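Long-range contact in anti sigma factor FlgM (Aquifex aeolicus, PDB 1RP3), which binds the flagellar sigma factor sigma-28 and probably holds it in an inactive conformation, acting as an anti-sigma factor: residues 6-17 with 35-46. Residues are numbered along the deposited sequence; the frame is centred on the assembly and turned at random.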
ATOM      1  N   GLU B   6      10.597 -10.083 -23.873  1.00 51.67           N
ATOM      2  CA  GLU B   6       9.274 -10.638 -23.630  1.00 49.54           C
ATOM      3  C   GLU B   6       8.280  -9.553 -23.207  1.00 48.11           C
ATOM      4  O   GLU B   6       7.147  -9.513 -23.698  1.00 47.92           O
ATOM      5  CB  GLU B   6       9.354 -11.760 -22.585  1.00 49.42           C
ATOM      6  CG  GLU B   6       8.027 -12.425 -22.201  1.00 51.52           C
ATOM      7  CD  GLU B   6       7.317 -13.110 -23.363  1.00 52.88           C
ATOM      8  OE1 GLU B   6       7.861 -13.134 -24.488  1.00 54.09           O
ATOM      9  OE2 GLU B   6       6.196 -13.627 -23.148  1.00 55.16           O
ATOM     10  N   LEU B   7       8.714  -8.660 -22.321  1.00 45.67           N
ATOM     11  CA  LEU B   7       7.848  -7.581 -21.856  1.00 43.84           C
ATOM     12  C   LEU B   7       7.393  -6.716 -23.025  1.00 44.29           C
ATOM     13  O   LEU B   7       6.205  -6.417 -23.154  1.00 43.98           O
ATOM     14  CB  LEU B   7       8.556  -6.722 -20.801  1.00 41.56           C
ATOM     15  CG  LEU B   7       8.755  -7.372 -19.427  1.00 40.43           C
ATOM     16  CD1 LEU B   7       9.494  -6.443 -18.479  1.00 37.02           C
ATOM     17  CD2 LEU B   7       7.400  -7.743 -18.863  1.00 38.26           C
ATOM     18  N   SER B   8       8.338  -6.358 -23.895  1.00 43.90           N
ATOM     19  CA  SER B   8       8.053  -5.534 -25.069  1.00 42.77           C
ATOM     20  C   SER B   8       7.056  -6.223 -25.985  1.00 40.50           C
ATOM     21  O   SER B   8       6.201  -5.585 -26.584  1.00 40.71           O
ATOM     22  CB  SER B   8       9.350  -5.240 -25.832  1.00 44.02           C
ATOM     23  OG  SER B   8       9.095  -4.475 -26.996  1.00 46.94           O
ATOM     24  N   ARG B   9       7.150  -7.544 -26.062  1.00 41.17           N
ATOM     25  CA  ARG B   9       6.256  -8.314 -26.909  1.00 41.05           C
ATOM     26  C   ARG B   9       4.868  -8.343 -26.295  1.00 40.07           C
ATOM     27  O   ARG B   9       3.868  -8.151 -26.989  1.00 42.15           O
ATOM     28  CB  ARG B   9       6.784  -9.742 -27.092  1.00 44.72           C
ATOM     29  CG  ARG B   9       6.095 -10.514 -28.223  1.00 49.37           C
ATOM     30  CD  ARG B   9       6.145 -12.029 -28.006  1.00 54.55           C
ATOM     31  NE  ARG B   9       4.821 -12.577 -27.699  1.00 57.58           N
ATOM     32  CZ  ARG B   9       4.542 -13.319 -26.631  1.00 58.62           C
ATOM     33  NH1 ARG B   9       5.496 -13.612 -25.754  1.00 57.50           N
ATOM     34  NH2 ARG B   9       3.302 -13.758 -26.431  1.00 58.36           N
ATOM     35  N   LEU B  10       4.817  -8.547 -24.981  1.00 37.95           N
ATOM     36  CA  LEU B  10       3.558  -8.604 -24.252  1.00 37.61           C
ATOM     37  C   LEU B  10       2.823  -7.275 -24.309  1.00 37.91           C
ATOM     38  O   LEU B  10       1.616  -7.247 -24.533  1.00 38.42           O
ATOM     39  CB  LEU B  10       3.791  -9.059 -22.806  1.00 34.54           C
ATOM     40  CG  LEU B  10       4.101 -10.556 -22.684  1.00 31.13           C
ATOM     41  CD1 LEU B  10       4.582 -10.894 -21.293  1.00 30.84           C
ATOM     42  CD2 LEU B  10       2.873 -11.367 -23.052  1.00 28.35           C
ATOM     43  N   ILE B  11       3.560  -6.175 -24.155  1.00 38.74           N
ATOM     44  CA  ILE B  11       2.984  -4.833 -24.231  1.00 39.42           C
ATOM     45  C   ILE B  11       2.380  -4.626 -25.621  1.00 39.87           C
ATOM     46  O   ILE B  11       1.298  -4.043 -25.767  1.00 38.41           O
ATOM     47  CB  ILE B  11       4.042  -3.744 -23.936  1.00 39.77           C
ATOM     48  CG1 ILE B  11       4.349  -3.713 -22.438  1.00 41.77           C
ATOM     49  CG2 ILE B  11       3.541  -2.374 -24.358  1.00 41.91           C
ATOM     50  CD1 ILE B  11       5.395  -2.717 -22.062  1.00 42.10           C
ATOM     51  N   GLY B  12       3.068  -5.162 -26.631  1.00 42.20           N
ATOM     52  CA  GLY B  12       2.603  -5.078 -28.005  1.00 40.79           C
ATOM     53  C   GLY B  12       1.241  -5.722 -28.205  1.00 42.54           C
ATOM     54  O   GLY B  12       0.404  -5.181 -28.930  1.00 40.87           O
ATOM     55  N   LEU B  13       1.009  -6.865 -27.549  1.00 43.93           N
ATOM     56  CA  LEU B  13      -0.275  -7.577 -27.654  1.00 45.36           C
ATOM     57  C   LEU B  13      -1.364  -6.770 -26.972  1.00 46.04           C
ATOM     58  O   LEU B  13      -2.489  -6.678 -27.460  1.00 46.79           O
ATOM     59  CB  LEU B  13      -0.202  -8.964 -26.995  1.00 46.33           C
ATOM     60  CG  LEU B  13       0.779  -9.980 -27.573  1.00 47.32           C
ATOM     61  CD1 LEU B  13       0.498 -11.334 -26.948  1.00 46.71           C
ATOM     62  CD2 LEU B  13       0.618 -10.063 -29.085  1.00 48.99           C
ATOM     63  N   LEU B  14      -0.997  -6.164 -25.851  1.00 46.12           N
ATOM     64  CA  LEU B  14      -1.899  -5.356 -25.051  1.00 46.42           C
ATOM     65  C   LEU B  14      -2.359  -4.115 -25.808  1.00 48.58           C
ATOM     66  O   LEU B  14      -3.562  -3.855 -25.905  1.00 46.78           O
ATOM     67  CB  LEU B  14      -1.178  -4.938 -23.773  1.00 43.72           C
ATOM     68  CG  LEU B  14      -1.954  -4.879 -22.472  1.00 41.54           C
ATOM     69  CD1 LEU B  14      -2.733  -6.163 -22.261  1.00 36.83           C
ATOM     70  CD2 LEU B  14      -0.965  -4.637 -21.347  1.00 37.80           C
ATOM     71  N   LEU B  15      -1.397  -3.361 -26.340  1.00 51.58           N
ATOM     72  CA  LEU B  15      -1.666  -2.131 -27.082  1.00 56.23           C
ATOM     73  C   LEU B  15      -2.257  -2.337 -28.473  1.00 59.18           C
ATOM     74  O   LEU B  15      -2.583  -1.358 -29.155  1.00 59.24           O
ATOM     75  CB  LEU B  15      -0.405  -1.261 -27.167  1.00 57.66           C
ATOM     76  CG  LEU B  15      -0.080  -0.369 -25.960  1.00 59.01           C
ATOM     77  CD1 LEU B  15      -0.028  -1.178 -24.681  1.00 59.59           C
ATOM     78  CD2 LEU B  15       1.235   0.347 -26.187  1.00 57.76           C
ATOM     79  N   GLU B  16      -2.353  -3.590 -28.915  1.00 63.60           N
ATOM     80  CA  GLU B  16      -2.951  -3.892 -30.215  1.00 67.02           C
ATOM     81  C   GLU B  16      -4.476  -4.080 -30.112  1.00 70.13           C
ATOM     82  O   GLU B  16      -5.165  -4.130 -31.131  1.00 70.89           O
ATOM     83  CB  GLU B  16      -2.316  -5.127 -30.797  1.00 65.28           C
ATOM     84  N   THR B  17      -4.985  -4.204 -28.883  1.00 73.37           N
ATOM     85  CA  THR B  17      -6.423  -4.366 -28.632  1.00 75.57           C
ATOM     86  C   THR B  17      -6.973  -3.056 -28.070  1.00 76.82           C
ATOM     87  O   THR B  17      -8.167  -2.918 -27.838  1.00 78.52           O
ATOM     88  CB  THR B  17      -6.727  -5.503 -27.613  1.00 76.47           C
ATOM     89  OG1 THR B  17      -6.044  -5.245 -26.381  1.00 76.83           O
ATOM     90  CG2 THR B  17      -6.293  -6.864 -28.155  1.00 77.77           C
ATOM     91  N   ASP B  35      -6.671  -9.813 -22.630  1.00 45.82           N
ATOM     92  CA  ASP B  35      -5.856  -8.920 -21.825  1.00 43.02           C
ATOM     93  C   ASP B  35      -5.605  -9.426 -20.413  1.00 39.93           C
ATOM     94  O   ASP B  35      -4.508  -9.250 -19.878  1.00 37.24           O
ATOM     95  CB  ASP B  35      -6.456  -7.514 -21.825  1.00 43.33           C
ATOM     96  CG  ASP B  35      -6.427  -6.867 -23.204  1.00 45.43           C
ATOM     97  OD1 ASP B  35      -5.812  -7.443 -24.132  1.00 46.08           O
ATOM     98  OD2 ASP B  35      -7.019  -5.775 -23.362  1.00 45.56           O
ATOM     99  N   LYS B  36      -6.596 -10.098 -19.835  1.00 38.55           N
ATOM    100  CA  LYS B  36      -6.437 -10.649 -18.497  1.00 38.76           C
ATOM    101  C   LYS B  36      -5.242 -11.605 -18.506  1.00 39.63           C
ATOM    102  O   LYS B  36      -4.405 -11.556 -17.610  1.00 41.39           O
ATOM    103  CB  LYS B  36      -7.686 -11.368 -18.058  1.00 36.32           C
ATOM    104  N   VAL B  37      -5.122 -12.420 -19.552  1.00 38.31           N
ATOM    105  CA  VAL B  37      -4.002 -13.350 -19.656  1.00 36.89           C
ATOM    106  C   VAL B  37      -2.690 -12.629 -19.936  1.00 35.62           C
ATOM    107  O   VAL B  37      -1.658 -12.936 -19.338  1.00 38.60           O
ATOM    108  CB  VAL B  37      -4.267 -14.437 -20.739  1.00 37.78           C
ATOM    109  CG1 VAL B  37      -2.983 -15.184 -21.115  1.00 34.99           C
ATOM    110  CG2 VAL B  37      -5.282 -15.421 -20.222  1.00 38.53           C
ATOM    111  N   THR B  38      -2.719 -11.694 -20.869  1.00 33.74           N
ATOM    112  CA  THR B  38      -1.522 -10.937 -21.208  1.00 32.50           C
ATOM    113  C   THR B  38      -1.009 -10.192 -19.969  1.00 31.84           C
ATOM    114  O   THR B  38       0.185 -10.221 -19.678  1.00 32.19           O
ATOM    115  CB  THR B  38      -1.817  -9.949 -22.338  1.00 31.67           C
ATOM    116  OG1 THR B  38      -2.335 -10.664 -23.462  1.00 33.46           O
ATOM    117  CG2 THR B  38      -0.573  -9.215 -22.754  1.00 29.97           C
ATOM    118  N   LEU B  39      -1.924  -9.558 -19.231  1.00 30.05           N
ATOM    119  CA  LEU B  39      -1.567  -8.822 -18.016  1.00 30.70           C
ATOM    120  C   LEU B  39      -0.941  -9.761 -16.995  1.00 30.34           C
ATOM    121  O   LEU B  39       0.061  -9.415 -16.347  1.00 28.38           O
ATOM    122  CB  LEU B  39      -2.794  -8.117 -17.427  1.00 27.47           C
ATOM    123  CG  LEU B  39      -3.208  -6.856 -18.203  1.00 29.19           C
ATOM    124  CD1 LEU B  39      -4.631  -6.409 -17.847  1.00 25.47           C
ATOM    125  CD2 LEU B  39      -2.207  -5.753 -17.940  1.00 25.76           C
ATOM    126  N   SER B  40      -1.508 -10.962 -16.888  1.00 30.74           N
ATOM    127  CA  SER B  40      -0.984 -11.966 -15.973  1.00 31.60           C
ATOM    128  C   SER B  40       0.444 -12.357 -16.366  1.00 33.13           C
ATOM    129  O   SER B  40       1.329 -12.487 -15.512  1.00 33.09           O
ATOM    130  CB  SER B  40      -1.864 -13.208 -15.954  1.00 32.12           C
ATOM    131  OG  SER B  40      -1.366 -14.113 -14.988  1.00 33.19           O
ATOM    132  N   LYS B  41       0.675 -12.506 -17.666  1.00 34.41           N
ATOM    133  CA  LYS B  41       2.004 -12.863 -18.136  1.00 35.92           C
ATOM    134  C   LYS B  41       3.000 -11.763 -17.835  1.00 36.36           C
ATOM    135  O   LYS B  41       4.138 -12.052 -17.477  1.00 37.63           O
ATOM    136  CB  LYS B  41       2.007 -13.164 -19.628  1.00 38.56           C
ATOM    137  CG  LYS B  41       1.291 -14.447 -20.021  1.00 38.10           C
ATOM    138  CD  LYS B  41       1.580 -14.737 -21.482  1.00 38.10           C
ATOM    139  CE  LYS B  41       0.933 -16.009 -21.960  1.00 37.68           C
ATOM    140  NZ  LYS B  41       1.281 -16.264 -23.384  1.00 38.10           N
ATOM    141  N   ILE B  42       2.587 -10.506 -18.016  1.00 35.73           N
ATOM    142  CA  ILE B  42       3.461  -9.374 -17.715  1.00 31.70           C
ATOM    143  C   ILE B  42       3.824  -9.423 -16.224  1.00 31.88           C
ATOM    144  O   ILE B  42       4.990  -9.256 -15.865  1.00 30.34           O
ATOM    145  CB  ILE B  42       2.800  -8.010 -18.071  1.00 33.05           C
ATOM    146  CG1 ILE B  42       2.620  -7.896 -19.585  1.00 32.32           C
ATOM    147  CG2 ILE B  42       3.645  -6.839 -17.532  1.00 31.92           C
ATOM    148  CD1 ILE B  42       1.958  -6.617 -20.038  1.00 34.05           C
ATOM    149  N   ALA B  43       2.838  -9.715 -15.374  1.00 29.79           N
ATOM    150  CA  ALA B  43       3.060  -9.811 -13.931  1.00 32.15           C
ATOM    151  C   ALA B  43       4.020 -10.953 -13.587  1.00 34.15           C
ATOM    152  O   ALA B  43       4.881 -10.811 -12.707  1.00 32.52           O
ATOM    153  CB  ALA B  43       1.739 -10.007 -13.201  1.00 30.15           C
ATOM    154  N   GLN B  44       3.865 -12.079 -14.285  1.00 37.13           N
ATOM    155  CA  GLN B  44       4.711 -13.251 -14.069  1.00 39.41           C
ATOM    156  C   GLN B  44       6.166 -12.924 -14.384  1.00 42.19           C
ATOM    157  O   GLN B  44       7.063 -13.340 -13.653  1.00 42.13           O
ATOM    158  CB  GLN B  44       4.235 -14.425 -14.923  1.00 38.78           C
ATOM    159  CG  GLN B  44       2.887 -14.977 -14.512  1.00 40.59           C
ATOM    160  CD  GLN B  44       2.346 -16.005 -15.502  1.00 43.87           C
ATOM    161  OE1 GLN B  44       3.076 -16.887 -15.964  1.00 47.27           O
ATOM    162  NE2 GLN B  44       1.055 -15.902 -15.821  1.00 41.30           N
ATOM    163  N   GLU B  45       6.395 -12.130 -15.430  1.00 44.39           N
ATOM    164  CA  GLU B  45       7.757 -11.742 -15.809  1.00 49.74           C
ATOM    165  C   GLU B  45       8.404 -10.810 -14.795  1.00 51.87           C
ATOM    166  O   GLU B  45       9.601 -10.914 -14.513  1.00 52.91           O
ATOM    167  CB  GLU B  45       7.777 -11.068 -17.186  1.00 51.18           C
ATOM    168  CG  GLU B  45       7.477 -12.000 -18.345  1.00 57.01           C
ATOM    169  CD  GLU B  45       8.472 -13.152 -18.461  1.00 60.00           C
ATOM    170  OE1 GLU B  45       9.704 -12.899 -18.445  1.00 59.49           O
ATOM    171  OE2 GLU B  45       8.005 -14.313 -18.565  1.00 60.48           O
ATOM    172  N   LEU B  46       7.606  -9.908 -14.239  1.00 52.88           N
ATOM    173  CA  LEU B  46       8.109  -8.947 -13.273  1.00 55.30           C
ATOM    174  C   LEU B  46       8.416  -9.538 -11.906  1.00 57.74           C
ATOM    175  O   LEU B  46       9.214  -8.985 -11.155  1.00 58.12           O
ATOM    176  CB  LEU B  46       7.118  -7.797 -13.125  1.00 53.60           C
ATOM    177  CG  LEU B  46       6.904  -6.961 -14.387  1.00 51.28           C
ATOM    178  CD1 LEU B  46       5.871  -5.881 -14.126  1.00 47.93           C
ATOM    179  CD2 LEU B  46       8.227  -6.355 -14.841  1.00 49.36           C
TER
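An antiparallel pair of helices forms this contact: L7, L10 and L14 on segment 6-17 pack against T38, I42 and E45 on segment 35-46. The two axes approach to 9.6 Å, with 161° between their N-to-C directions. L10 is a knob in the hole formed by T38, K41, I42 and E45. Its CB lies 3.6 Å from CG1 of I42, while CD1 and CD2 rest on the aliphatic part of K41, which crosses L10 at about a right angle. One turn on, L14 is the knob among D35, T38, L39 and I42. Its CD1 meets CG2 of T38 at 3.8 Å, and CD2 reaches both L39 CD2 and I42 CD1. The CG2 methyl of T38 stands anti to the backbone N, turned to the facing helix, and comes within 3.4 Å of the L10 carbonyl O. T38 OG1 is hydrogen-bonded instead to E34 O, one turn back in its own helix. Toward the other end, L7 CD2 touches E45 CB at 3.7 Å, and L7 CD1 meets L46 CD2. Polar groups line one margin. E6 CG lies against the E45 carboxylate carbon, and R9 forms a salt bridge to E6, with NH1 2.7 Å from OE2. K41 NZ lies near the R9 guanidinium edge, a like-charge approach that the nearby E6 carboxylate would probably ease. L7 and I11 also pack on L19 of the sigma-28 chain, and L39 packs on S47 of that chain. Two knobs of helix 6-14 thus sit in holes of helix 35-46, in an antiparallel two-helix pair set against the sigma factor.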